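Local coordinates for protein Lys-gingipain catalytic subunit (PDB 6I9A) that cleaves proteins after lysine as a secreted cysteine protease of family C25, a virulence factor candidate in periodontal disease, at residues Gly110-Glu115 against Ile348-Tyr353; Ala142-Pro145 against Tyr149-Lys152; Tyr399-Ile402 against Val407-Gly410. All blocks are in the same frame, centred on the assembly; numbering follows the deposited sequence. Where two conformers were deposited one is given.

In the fold
Contacts 1 and 2 belong to the catalytic part, contact 3 to the C-terminal immunoglobulin-like domain. Contact 1 joins a calcium-binding loop before strand 117-121, at the edge of the four-stranded parallel sheet, to the start of helix 350-356. Contact 2 follows helix 126-141 and leads into strand 152-157 of the six-stranded mixed sheet; it is nested within the long span of chain that contact 1 closes, with centres about 35 Å apart on opposite sides of the chain's centre. Contact 3 comes last, in a hairpin of the seven-stranded antiparallel sheet, its nearest atoms about 14 Å from contact 2 and about 16 Å from contact 1. Of the three, only contact 1 binds calcium.

Contact 1. Residues Gly110-Glu115 against Ile348-Tyr353; sequences GDYFPE and IGAHYY. With CA (calcium ion), chain G.
Just before Tyr112, whose ring meets His351, Asp111 OD1 is gripped twice: it binds the calcium ion at 2.4 Å and accepts a hydrogen bond from the backbone N of Phe113 at 3.0 Å. The second bond makes an Asx turn, and the N-H reaches OD1 from well above the carboxylate plane. Phe113 O, both carboxylate oxygens of Glu115, two waters and Asp109 OD1 complete a sevenfold calcium shell. One water also donates to Asp111 OD2, the other to Asp111 O, so each water bridges the ion and Asp111.

From this loop Tyr112 reaches the first turn of helix 350-356, which has Gly349 at its N-cap position. Tyr112 CG sits between its backbone N and carbonyl carbon (chi1 53°), which lays the ring over the helix start as an offset stack on His351, centroids 4.7 Å apart and planes at 26°. Two CH-pi contacts reinforce it: Tyr112 CB lies over the imidazole, and His351 CA stands 3.9 Å from the centroid of the Tyr112 ring. His351 NE2 is hydrogen-bonded to Tyr104 OH, which helps to set the rotation of the imidazole. At the phenol end, Tyr112 OH touches Ala350 CB at 3.6 Å.

Contact 2. Residues Ala142-Pro145 against Tyr149-Lys152; sequences ATMP and YLEK
The Tyr149 ring meets Met144 at its rim: Met144 CG lies at the edge, near the ring plane, 4.1 Å from Tyr149 CE1. Neither face of the ring is used by Met144, and the two side chains cross at about a right angle. The methyl end of the methionine then runs on along the same border, with Met144 CE 4.1 Å from Tyr149 CE1 and 4.0 Å from Tyr149 OH. Two bends make this possible. The chain folds at chi2 (-77°) and again at chi3 (-73°), which curls CE back beside the phenol and carries it to Leu150, whose CD1 is 4.5 Å from Met144 CE. Van der Waals contact is all that passes between the segments.

The two segments make up most of the connection from helix 126-141 to strand 152-157, the first strand in sequence of the six-stranded sheet. The helix ends in a Schellman motif, with Ala142 as its C-prime residue at positive phi: Thr143 N bonds to Met138 O, and Ala142 N to Tyr139 O. On the other side, Tyr149 and Leu150 lie in a 3-10 segment, and Lys152 N reaches Tyr149 O at 3.2 Å as the strand begins. Met144, two residues past Ala142, packs on both Tyr149 and Leu150, while from helix 126-141 Met138 packs on Met144, and Tyr139 on both Tyr149 and Leu150.

The phenol is also held at its polar end, where Tyr149 OH donates to the backbone O of Tyr241, just before strand 242-247. In the intervening residues Lys147 sends NZ back to Met144 O, and more weakly to Ala142 O.

Contact 3. Residues Tyr399-Ile402 against Val407-Gly410; sequences YVAI and VLYG
Ala401 and Leu408 meet side by side, Ala401 CB 3.9 Å from Leu408 CD1. Leu408 CG lies opposite the backbone N (chi1 180°), and with the turn at chi2 this brings CD1 to the other strand, where it also lies 3.5 Å from Ile402 O. Ile402 projects to the other face of the sheet, among Tyr390, Ile392 and Val422 of the domain core. Tyr409 touches the contact through its base, CB 3.5 Å from Ile402 O, while its ring leads away to an edge-to-face pairing with Tyr434.

This is the hairpin of strands 399-404 and 407-413 in the immunoglobulin-like domain, interrupted by a classic beta bulge: Tyr409 and Gly410 both face Ile402. The two short segments run at 116°, well off antiparallel. Ile402 and Gly410 form a hydrogen-bonded pair, Ile402 N to Gly410 O at 2.9 Å and nearly straight (170°), Gly410 N to Ile402 O at 3.2 Å. The extra residue adds Tyr409 N to Ile402 O at 2.8 Å. Both donors lie in the carbonyl plane of Ile402, so one oxygen satisfies two successive N-H groups and the bulge costs the hairpin neither of them.

Contact 1. Residues Gly110-Glu115 against Ile348-Tyr353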
ATOM      1  N   GLY A 110      20.619 -10.511   6.659  1.00 18.25           N
ATOM      2  CA  GLY A 110      21.281 -11.016   5.469  1.00 19.21           C
ATOM      3  C   GLY A 110      20.473 -11.493   4.284  1.00 17.51           C
ATOM      4  O   GLY A 110      21.040 -11.716   3.213  1.00 20.99           O
ATOM      5  N   ASP A 111      19.185 -11.751   4.503  1.00 16.81           N
ATOM      6  CA  ASP A 111      18.425 -12.357   3.419  1.00 16.10           C
ATOM      7  C   ASP A 111      17.781 -11.273   2.531  1.00 15.40           C
ATOM      8  O   ASP A 111      18.068 -10.071   2.666  1.00 16.74           O
ATOM      9  CB  ASP A 111      17.434 -13.357   4.006  1.00 17.43           C
ATOM     10  CG  ASP A 111      16.301 -12.757   4.773  1.00 16.18           C
ATOM     11  OD1 ASP A 111      16.106 -11.483   4.691  1.00 14.81           O
ATOM     12  OD2 ASP A 111      15.572 -13.507   5.442  1.00 19.89           O
ATOM     13  N   TYR A 112      16.907 -11.710   1.608  1.00 13.42           N
ATOM     14  CA  TYR A 112      16.298 -10.723   0.703  1.00 14.15           C
ATOM     15  C   TYR A 112      14.863 -10.342   1.088  1.00 13.25           C
ATOM     16  O   TYR A 112      14.166  -9.633   0.338  1.00 13.64           O
ATOM     17  CB  TYR A 112      16.379 -11.145  -0.770  1.00 14.40           C
ATOM     18  CG  TYR A 112      15.841 -12.530  -1.072  1.00 13.44           C
ATOM     19  CD1 TYR A 112      14.497 -12.845  -0.853  1.00 12.85           C
ATOM     20  CD2 TYR A 112      16.677 -13.534  -1.543  1.00 15.31           C
ATOM     21  CE1 TYR A 112      13.996 -14.121  -1.111  1.00 14.09           C
ATOM     22  CE2 TYR A 112      16.184 -14.801  -1.827  1.00 16.28           C
ATOM     23  CZ  TYR A 112      14.839 -15.092  -1.599  1.00 15.39           C
ATOM     24  OH  TYR A 112      14.323 -16.345  -1.856  1.00 17.37           O
ATOM     25  N   PHE A 113      14.408 -10.804   2.261  1.00 11.89           N
ATOM     26  CA  PHE A 113      13.101 -10.435   2.752  1.00 11.37           C
ATOM     27  C   PHE A 113      13.158  -9.131   3.532  1.00 11.26           C
ATOM     28  O   PHE A 113      13.971  -9.023   4.472  1.00 11.94           O
ATOM     29  CB  PHE A 113      12.504 -11.498   3.652  1.00 11.57           C
ATOM     30  CG  PHE A 113      12.165 -12.786   2.958  1.00 10.98           C
ATOM     31  CD1 PHE A 113      10.951 -12.943   2.309  1.00 11.31           C
ATOM     32  CD2 PHE A 113      13.085 -13.826   2.910  1.00 12.42           C
ATOM     33  CE1 PHE A 113      10.626 -14.159   1.678  1.00 11.40           C
ATOM     34  CE2 PHE A 113      12.762 -15.033   2.276  1.00 13.29           C
ATOM     35  CZ  PHE A 113      11.533 -15.184   1.656  1.00 11.84           C
ATOM     36  N   PRO A 114      12.335  -8.156   3.207  1.00 11.40           N
ATOM     37  CA  PRO A 114      12.333  -6.907   3.985  1.00 11.70           C
ATOM     38  C   PRO A 114      11.998  -7.096   5.446  1.00 11.62           C
ATOM     39  O   PRO A 114      11.190  -7.974   5.810  1.00 13.20           O
ATOM     40  CB  PRO A 114      11.210  -6.075   3.333  1.00 11.50           C
ATOM     41  CG  PRO A 114      11.104  -6.642   1.937  1.00 11.99           C
ATOM     42  CD  PRO A 114      11.353  -8.122   2.105  1.00 11.11           C
ATOM     43  N   GLU A 115      12.546  -6.203   6.282  1.00 11.57           N
ATOM     44  CA  GLU A 115      12.181  -6.084   7.711  1.00 11.49           C
ATOM     45  C   GLU A 115      11.040  -5.127   7.933  1.00 11.72           C
ATOM     46  O   GLU A 115      10.464  -5.163   9.023  1.00 12.66           O
ATOM     47  CB  GLU A 115      13.416  -5.611   8.514  1.00 12.98           C
ATOM     48  CG  GLU A 115      14.232  -6.791   9.069  1.00 13.51           C
ATOM     49  CD  GLU A 115      14.657  -7.779   8.006  1.00 13.52           C
ATOM     50  OE1 GLU A 115      14.020  -8.855   7.929  1.00 15.17           O
ATOM     51  OE2 GLU A 115      15.603  -7.488   7.234  1.00 13.98           O
ATOM     52  N   ILE A 348      12.208 -16.584 -13.242  1.00 10.39           N
ATOM     53  CA  ILE A 348      13.282 -15.667 -12.878  1.00 10.67           C
ATOM     54  C   ILE A 348      13.720 -15.759 -11.417  1.00 11.21           C
ATOM     55  O   ILE A 348      14.851 -15.380 -11.111  1.00 12.65           O
ATOM     56  CB  ILE A 348      12.852 -14.202 -13.225  1.00 11.35           C
ATOM     57  CG1 ILE A 348      14.032 -13.204 -13.294  1.00 12.39           C
ATOM     58  CG2 ILE A 348      11.752 -13.678 -12.272  1.00 12.07           C
ATOM     59  CD1 ILE A 348      14.989 -13.489 -14.431  1.00 12.69           C
ATOM     60  N   GLY A 349      12.855 -16.227 -10.520  1.00 11.24           N
ATOM     61  CA  GLY A 349      13.320 -16.422  -9.151  1.00 11.26           C
ATOM     62  C   GLY A 349      12.811 -15.387  -8.168  1.00 11.16           C
ATOM     63  O   GLY A 349      12.511 -14.242  -8.507  1.00 11.04           O
ATOM     64  N   ALA A 350      12.756 -15.815  -6.911  1.00 10.47           N
ATOM     65  CA  ALA A 350      12.191 -15.014  -5.837  1.00 10.50           C
ATOM     66  C   ALA A 350      13.032 -13.777  -5.571  1.00  9.75           C
ATOM     67  O   ALA A 350      12.444 -12.702  -5.305  1.00  9.76           O
ATOM     68  CB  ALA A 350      12.081 -15.844  -4.566  1.00 12.90           C
ATOM     69  N   HIS A 351      14.355 -13.909  -5.471  1.00  9.96           N
ATOM     70  CA  HIS A 351      15.171 -12.759  -5.115  1.00 10.27           C
ATOM     71  C   HIS A 351      14.876 -11.581  -6.089  1.00  9.95           C
ATOM     72  O   HIS A 351      14.699 -10.429  -5.666  1.00  9.77           O
ATOM     73  CB  HIS A 351      16.644 -13.172  -5.104  1.00 10.70           C
ATOM     74  CG  HIS A 351      17.572 -12.144  -4.546  1.00 11.08           C
ATOM     75  ND1 HIS A 351      18.900 -12.484  -4.303  1.00 11.40           N
ATOM     76  CD2 HIS A 351      17.379 -10.865  -4.141  1.00 11.74           C
ATOM     77  CE1 HIS A 351      19.483 -11.395  -3.800  1.00 12.68           C
ATOM     78  NE2 HIS A 351      18.604 -10.391  -3.664  1.00 12.33           N
ATOM     79  N   TYR A 352      14.859 -11.887  -7.382  1.00  9.41           N
ATOM     80  CA  TYR A 352      14.525 -10.901  -8.384  1.00  9.27           C
ATOM     81  C   TYR A 352      13.193 -10.213  -8.049  1.00  8.64           C
ATOM     82  O   TYR A 352      13.084  -8.996  -8.136  1.00  8.72           O
ATOM     83  CB  TYR A 352      14.468 -11.596  -9.751  1.00  9.38           C
ATOM     84  CG  TYR A 352      14.190 -10.688 -10.920  1.00  8.80           C
ATOM     85  CD1 TYR A 352      12.904 -10.241 -11.188  1.00  8.80           C
ATOM     86  CD2 TYR A 352      15.191 -10.373 -11.837  1.00  9.01           C
ATOM     87  CE1 TYR A 352      12.627  -9.471 -12.311  1.00  8.97           C
ATOM     88  CE2 TYR A 352      14.923  -9.605 -12.964  1.00  9.39           C
ATOM     89  CZ  TYR A 352      13.646  -9.157 -13.198  1.00  8.65           C
ATOM     90  OH  TYR A 352      13.404  -8.457 -14.359  1.00 10.19           O
ATOM     91  N   TYR A 353      12.155 -11.013  -7.716  1.00  8.38           N
ATOM     92  CA  TYR A 353      10.823 -10.423  -7.424  1.00  8.60           C
ATOM     93  C   TYR A 353      10.853  -9.492  -6.222  1.00  8.34           C
ATOM     94  O   TYR A 353      10.251  -8.406  -6.284  1.00  9.02           O
ATOM     95  CB  TYR A 353       9.732 -11.501  -7.265  1.00  8.78           C
ATOM     96  CG  TYR A 353       8.962 -11.614  -8.574  1.00  9.02           C
ATOM     97  CD1 TYR A 353       7.614 -11.276  -8.646  1.00  8.89           C
ATOM     98  CD2 TYR A 353       9.615 -11.948  -9.763  1.00  9.94           C
ATOM     99  CE1 TYR A 353       6.939 -11.258  -9.866  1.00  9.10           C
ATOM    100  CE2 TYR A 353       8.967 -11.865 -10.990  1.00  9.34           C
ATOM    101  CZ  TYR A 353       7.633 -11.520 -11.032  1.00  9.22           C
ATOM    102  OH  TYR A 353       7.004 -11.466 -12.244  1.00  9.50           O
TER
HETATM  103 CA    CA G 705      15.429  -9.723   6.106  1.00 15.67          CA
HETATM  104  O   HOH W   1      14.153 -11.628   6.772  1.00 18.51           O
HETATM  105  O   HOH W   2      17.208  -8.676   4.829  1.00 13.96           O

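Contact 2. Residues Ala142-Pro145 against Tyr149-Lys152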
ATOM      1  N   ALA A 142     -12.228   9.188   4.116  1.00 11.15           N
ATOM      2  CA  ALA A 142     -13.506   8.900   3.453  1.00 11.36           C
ATOM      3  C   ALA A 142     -14.382  10.132   3.339  1.00 11.51           C
ATOM      4  O   ALA A 142     -15.570  10.104   3.635  1.00 13.52           O
ATOM      5  CB  ALA A 142     -14.249   7.760   4.147  1.00 12.26           C
ATOM      6  N   THR A 143     -13.766  11.209   2.806  1.00 11.94           N
ATOM      7  CA  THR A 143     -14.483  12.486   2.619  1.00 12.02           C
ATOM      8  C   THR A 143     -14.953  12.649   1.177  1.00 12.75           C
ATOM      9  O   THR A 143     -15.424  13.734   0.808  1.00 14.72           O
ATOM     10  CB  THR A 143     -13.559  13.648   3.017  1.00 13.67           C
ATOM     11  OG1 THR A 143     -12.393  13.561   2.206  1.00 14.23           O
ATOM     12  CG2 THR A 143     -13.241  13.663   4.495  1.00 14.71           C
ATOM     13  N   MET A 144     -14.881  11.579   0.352  1.00 12.84           N
ATOM     14  CA  MET A 144     -15.333  11.711  -1.030  1.00 13.07           C
ATOM     15  C   MET A 144     -16.860  11.846  -1.077  1.00 14.23           C
ATOM     16  O   MET A 144     -17.569  11.163  -0.311  1.00 15.97           O
ATOM     17  CB  MET A 144     -14.856  10.492  -1.867  1.00 13.12           C
ATOM     18  CG  MET A 144     -15.463   9.158  -1.468  1.00 12.88           C
ATOM     19  SD  MET A 144     -14.798   8.371   0.049  1.00 13.06           S
ATOM     20  CE  MET A 144     -13.173   7.799  -0.483  1.00 11.83           C
ATOM     21  N   PRO A 145     -17.377  12.665  -2.034  1.00 14.55           N
ATOM     22  CA  PRO A 145     -18.860  12.812  -2.175  1.00 16.57           C
ATOM     23  C   PRO A 145     -19.570  11.670  -2.947  1.00 18.12           C
ATOM     24  O   PRO A 145     -20.815  11.593  -2.907  1.00 19.70           O
ATOM     25  CB  PRO A 145     -19.014  14.118  -2.947  1.00 16.19           C
ATOM     26  CG  PRO A 145     -17.773  14.223  -3.778  1.00 19.67           C
ATOM     27  CD  PRO A 145     -16.647  13.620  -2.894  1.00 15.52           C
ATOM     28  N   TYR A 149     -18.282   4.791  -5.994  1.00  9.85           N
ATOM     29  CA  TYR A 149     -17.155   4.398  -6.861  1.00 10.32           C
ATOM     30  C   TYR A 149     -16.380   3.254  -6.192  1.00  9.78           C
ATOM     31  O   TYR A 149     -15.675   2.514  -6.875  1.00 11.31           O
ATOM     32  CB  TYR A 149     -16.272   5.581  -7.249  1.00 11.23           C
ATOM     33  CG  TYR A 149     -15.059   5.802  -6.367  1.00 10.33           C
ATOM     34  CD1 TYR A 149     -15.171   6.430  -5.124  1.00 11.19           C
ATOM     35  CD2 TYR A 149     -13.804   5.371  -6.768  1.00 10.08           C
ATOM     36  CE1 TYR A 149     -14.063   6.618  -4.313  1.00 11.42           C
ATOM     37  CE2 TYR A 149     -12.688   5.541  -5.964  1.00 10.48           C
ATOM     38  CZ  TYR A 149     -12.817   6.180  -4.742  1.00 10.22           C
ATOM     39  OH  TYR A 149     -11.746   6.378  -3.897  1.00 10.63           O
ATOM     40  N   LEU A 150     -16.424   3.176  -4.868  1.00  9.27           N
ATOM     41  CA  LEU A 150     -15.693   2.151  -4.121  1.00 10.09           C
ATOM     42  C   LEU A 150     -16.227   0.749  -4.442  1.00 10.18           C
ATOM     43  O   LEU A 150     -15.533  -0.259  -4.208  1.00 11.49           O
ATOM     44  CB  LEU A 150     -15.822   2.418  -2.622  1.00  9.67           C
ATOM     45  CG  LEU A 150     -15.143   3.682  -2.140  1.00 10.14           C
ATOM     46  CD1 LEU A 150     -15.410   3.929  -0.674  1.00 11.24           C
ATOM     47  CD2 LEU A 150     -13.623   3.624  -2.369  1.00 10.60           C
ATOM     48  N   GLU A 151     -17.427   0.649  -5.040  1.00 10.27           N
ATOM     49  CA  GLU A 151     -18.074  -0.619  -5.356  1.00  9.99           C
ATOM     50  C   GLU A 151     -17.750  -1.071  -6.779  1.00  9.08           C
ATOM     51  O   GLU A 151     -18.402  -2.004  -7.285  1.00  9.89           O
ATOM     52  CB  GLU A 151     -19.597  -0.496  -5.163  1.00 11.04           C
ATOM     53  CG  GLU A 151     -19.929  -0.056  -3.723  1.00 12.27           C
ATOM     54  CD  GLU A 151     -21.417   0.189  -3.523  1.00 12.10           C
ATOM     55  OE1 GLU A 151     -22.014  -0.476  -2.649  1.00 14.86           O
ATOM     56  OE2 GLU A 151     -21.993   1.043  -4.255  1.00 14.50           O
ATOM     57  N   LYS A 152     -16.744  -0.462  -7.400  1.00  9.19           N
ATOM     58  CA  LYS A 152     -16.439  -0.713  -8.813  0.50  9.71           C
ATOM     59  C   LYS A 152     -14.954  -0.960  -8.993  1.00  9.50           C
ATOM     60  O   LYS A 152     -14.138  -0.328  -8.305  1.00 10.68           O
ATOM     61  CB  LYS A 152     -16.887   0.504  -9.642  0.50 10.23           C
ATOM     62  CG  LYS A 152     -18.317   0.961  -9.284  0.50 11.10           C
ATOM     63  CD  LYS A 152     -18.791   2.088 -10.173  0.50 12.03           C
ATOM     64  CE  LYS A 152     -20.147   2.599  -9.723  0.50 13.17           C
ATOM     65  NZ  LYS A 152     -20.513   3.831 -10.451  0.50 15.93           N
TER

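Contact 3. Residues Tyr399-Ile402 against Val407-Gly410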
ATOM      1  N   TYR A 399      -8.749  -0.003  15.819  1.00 10.20           N
ATOM      2  CA  TYR A 399      -7.566   0.667  16.377  1.00  9.79           C
ATOM      3  C   TYR A 399      -7.963   2.076  16.770  1.00  9.94           C
ATOM      4  O   TYR A 399      -8.455   2.856  15.942  1.00 11.09           O
ATOM      5  CB  TYR A 399      -6.473   0.634  15.323  1.00 10.50           C
ATOM      6  CG  TYR A 399      -5.118   1.142  15.759  1.00  9.88           C
ATOM      7  CD1 TYR A 399      -4.472   0.620  16.893  1.00 11.78           C
ATOM      8  CD2 TYR A 399      -4.405   2.038  14.965  1.00 11.15           C
ATOM      9  CE1 TYR A 399      -3.164   0.999  17.215  1.00 11.59           C
ATOM     10  CE2 TYR A 399      -3.110   2.428  15.286  1.00 10.72           C
ATOM     11  CZ  TYR A 399      -2.494   1.893  16.400  1.00 10.41           C
ATOM     12  OH  TYR A 399      -1.196   2.249  16.670  1.00 11.33           O
ATOM     13  N   VAL A 400      -7.736   2.378  18.066  1.00 10.04           N
ATOM     14  CA  VAL A 400      -8.135   3.658  18.646  1.00 10.29           C
ATOM     15  C   VAL A 400      -6.913   4.491  18.960  1.00  9.59           C
ATOM     16  O   VAL A 400      -5.978   3.983  19.587  1.00 10.46           O
ATOM     17  CB  VAL A 400      -8.978   3.399  19.916  1.00 11.05           C
ATOM     18  CG1 VAL A 400      -9.473   4.719  20.509  1.00 12.36           C
ATOM     19  CG2 VAL A 400     -10.159   2.452  19.642  1.00 12.10           C
ATOM     20  N   ALA A 401      -6.948   5.772  18.612  1.00  9.74           N
ATOM     21  CA  ALA A 401      -5.809   6.666  18.835  1.00 10.22           C
ATOM     22  C   ALA A 401      -6.303   7.940  19.440  1.00  9.76           C
ATOM     23  O   ALA A 401      -7.251   8.556  18.942  1.00 10.80           O
ATOM     24  CB  ALA A 401      -5.085   6.974  17.518  1.00 10.79           C
ATOM     25  N   ILE A 402      -5.602   8.422  20.485  1.00 10.29           N
ATOM     26  CA  ILE A 402      -5.869   9.702  21.120  1.00 10.23           C
ATOM     27  C   ILE A 402      -4.694  10.624  20.819  1.00  9.93           C
ATOM     28  O   ILE A 402      -3.552  10.246  21.057  1.00 11.16           O
ATOM     29  CB  ILE A 402      -6.102   9.552  22.628  1.00 11.92           C
ATOM     30  CG1 ILE A 402      -7.337   8.658  22.903  1.00 12.02           C
ATOM     31  CG2 ILE A 402      -6.264  10.949  23.289  1.00 13.31           C
ATOM     32  CD1 ILE A 402      -7.542   8.363  24.399  1.00 14.35           C
ATOM     33  N   VAL A 407       0.078  15.408  17.641  1.00 15.06           N
ATOM     34  CA  VAL A 407       0.965  14.633  18.493  1.00 14.59           C
ATOM     35  C   VAL A 407       0.171  13.449  19.038  1.00 12.01           C
ATOM     36  O   VAL A 407      -0.902  13.648  19.614  1.00 12.94           O
ATOM     37  CB  VAL A 407       1.517  15.492  19.663  1.00 16.13           C
ATOM     38  CG1 VAL A 407       2.351  14.639  20.647  1.00 16.72           C
ATOM     39  CG2 VAL A 407       2.301  16.713  19.144  1.00 17.99           C
ATOM     40  N   LEU A 408       0.663  12.237  18.825  1.00 11.89           N
ATOM     41  CA  LEU A 408      -0.024  11.041  19.288  1.00 11.81           C
ATOM     42  C   LEU A 408       0.252  10.847  20.770  1.00 11.61           C
ATOM     43  O   LEU A 408       1.416  10.773  21.176  1.00 13.79           O
ATOM     44  CB  LEU A 408       0.481   9.857  18.472  1.00 11.28           C
ATOM     45  CG  LEU A 408      -0.113   8.512  18.804  1.00 11.90           C
ATOM     46  CD1 LEU A 408      -1.652   8.504  18.688  1.00 11.28           C
ATOM     47  CD2 LEU A 408       0.469   7.458  17.882  1.00 11.85           C
ATOM     48  N   TYR A 409      -0.821  10.604  21.554  1.00 11.42           N
ATOM     49  CA  TYR A 409      -0.662  10.401  23.006  1.00 11.01           C
ATOM     50  C   TYR A 409      -0.874   8.951  23.394  1.00 11.72           C
ATOM     51  O   TYR A 409      -0.308   8.494  24.390  1.00 12.89           O
ATOM     52  CB  TYR A 409      -1.696  11.268  23.783  1.00 11.29           C
ATOM     53  CG  TYR A 409      -1.377  12.749  23.885  1.00 12.15           C
ATOM     54  CD1 TYR A 409      -1.244  13.548  22.744  1.00 12.88           C
ATOM     55  CD2 TYR A 409      -1.330  13.380  25.131  1.00 12.92           C
ATOM     56  CE1 TYR A 409      -1.034  14.921  22.841  1.00 14.03           C
ATOM     57  CE2 TYR A 409      -1.170  14.752  25.231  1.00 13.90           C
ATOM     58  CZ  TYR A 409      -0.995  15.511  24.091  1.00 14.66           C
ATOM     59  OH  TYR A 409      -0.772  16.864  24.189  1.00 17.35           O
ATOM     60  N   GLY A 410      -1.707   8.185  22.675  1.00 10.47           N
ATOM     61  CA  GLY A 410      -1.940   6.816  23.082  1.00 12.33           C
ATOM     62  C   GLY A 410      -2.712   6.049  22.041  1.00 10.34           C
ATOM     63  O   GLY A 410      -3.429   6.640  21.232  1.00 10.71           O
TER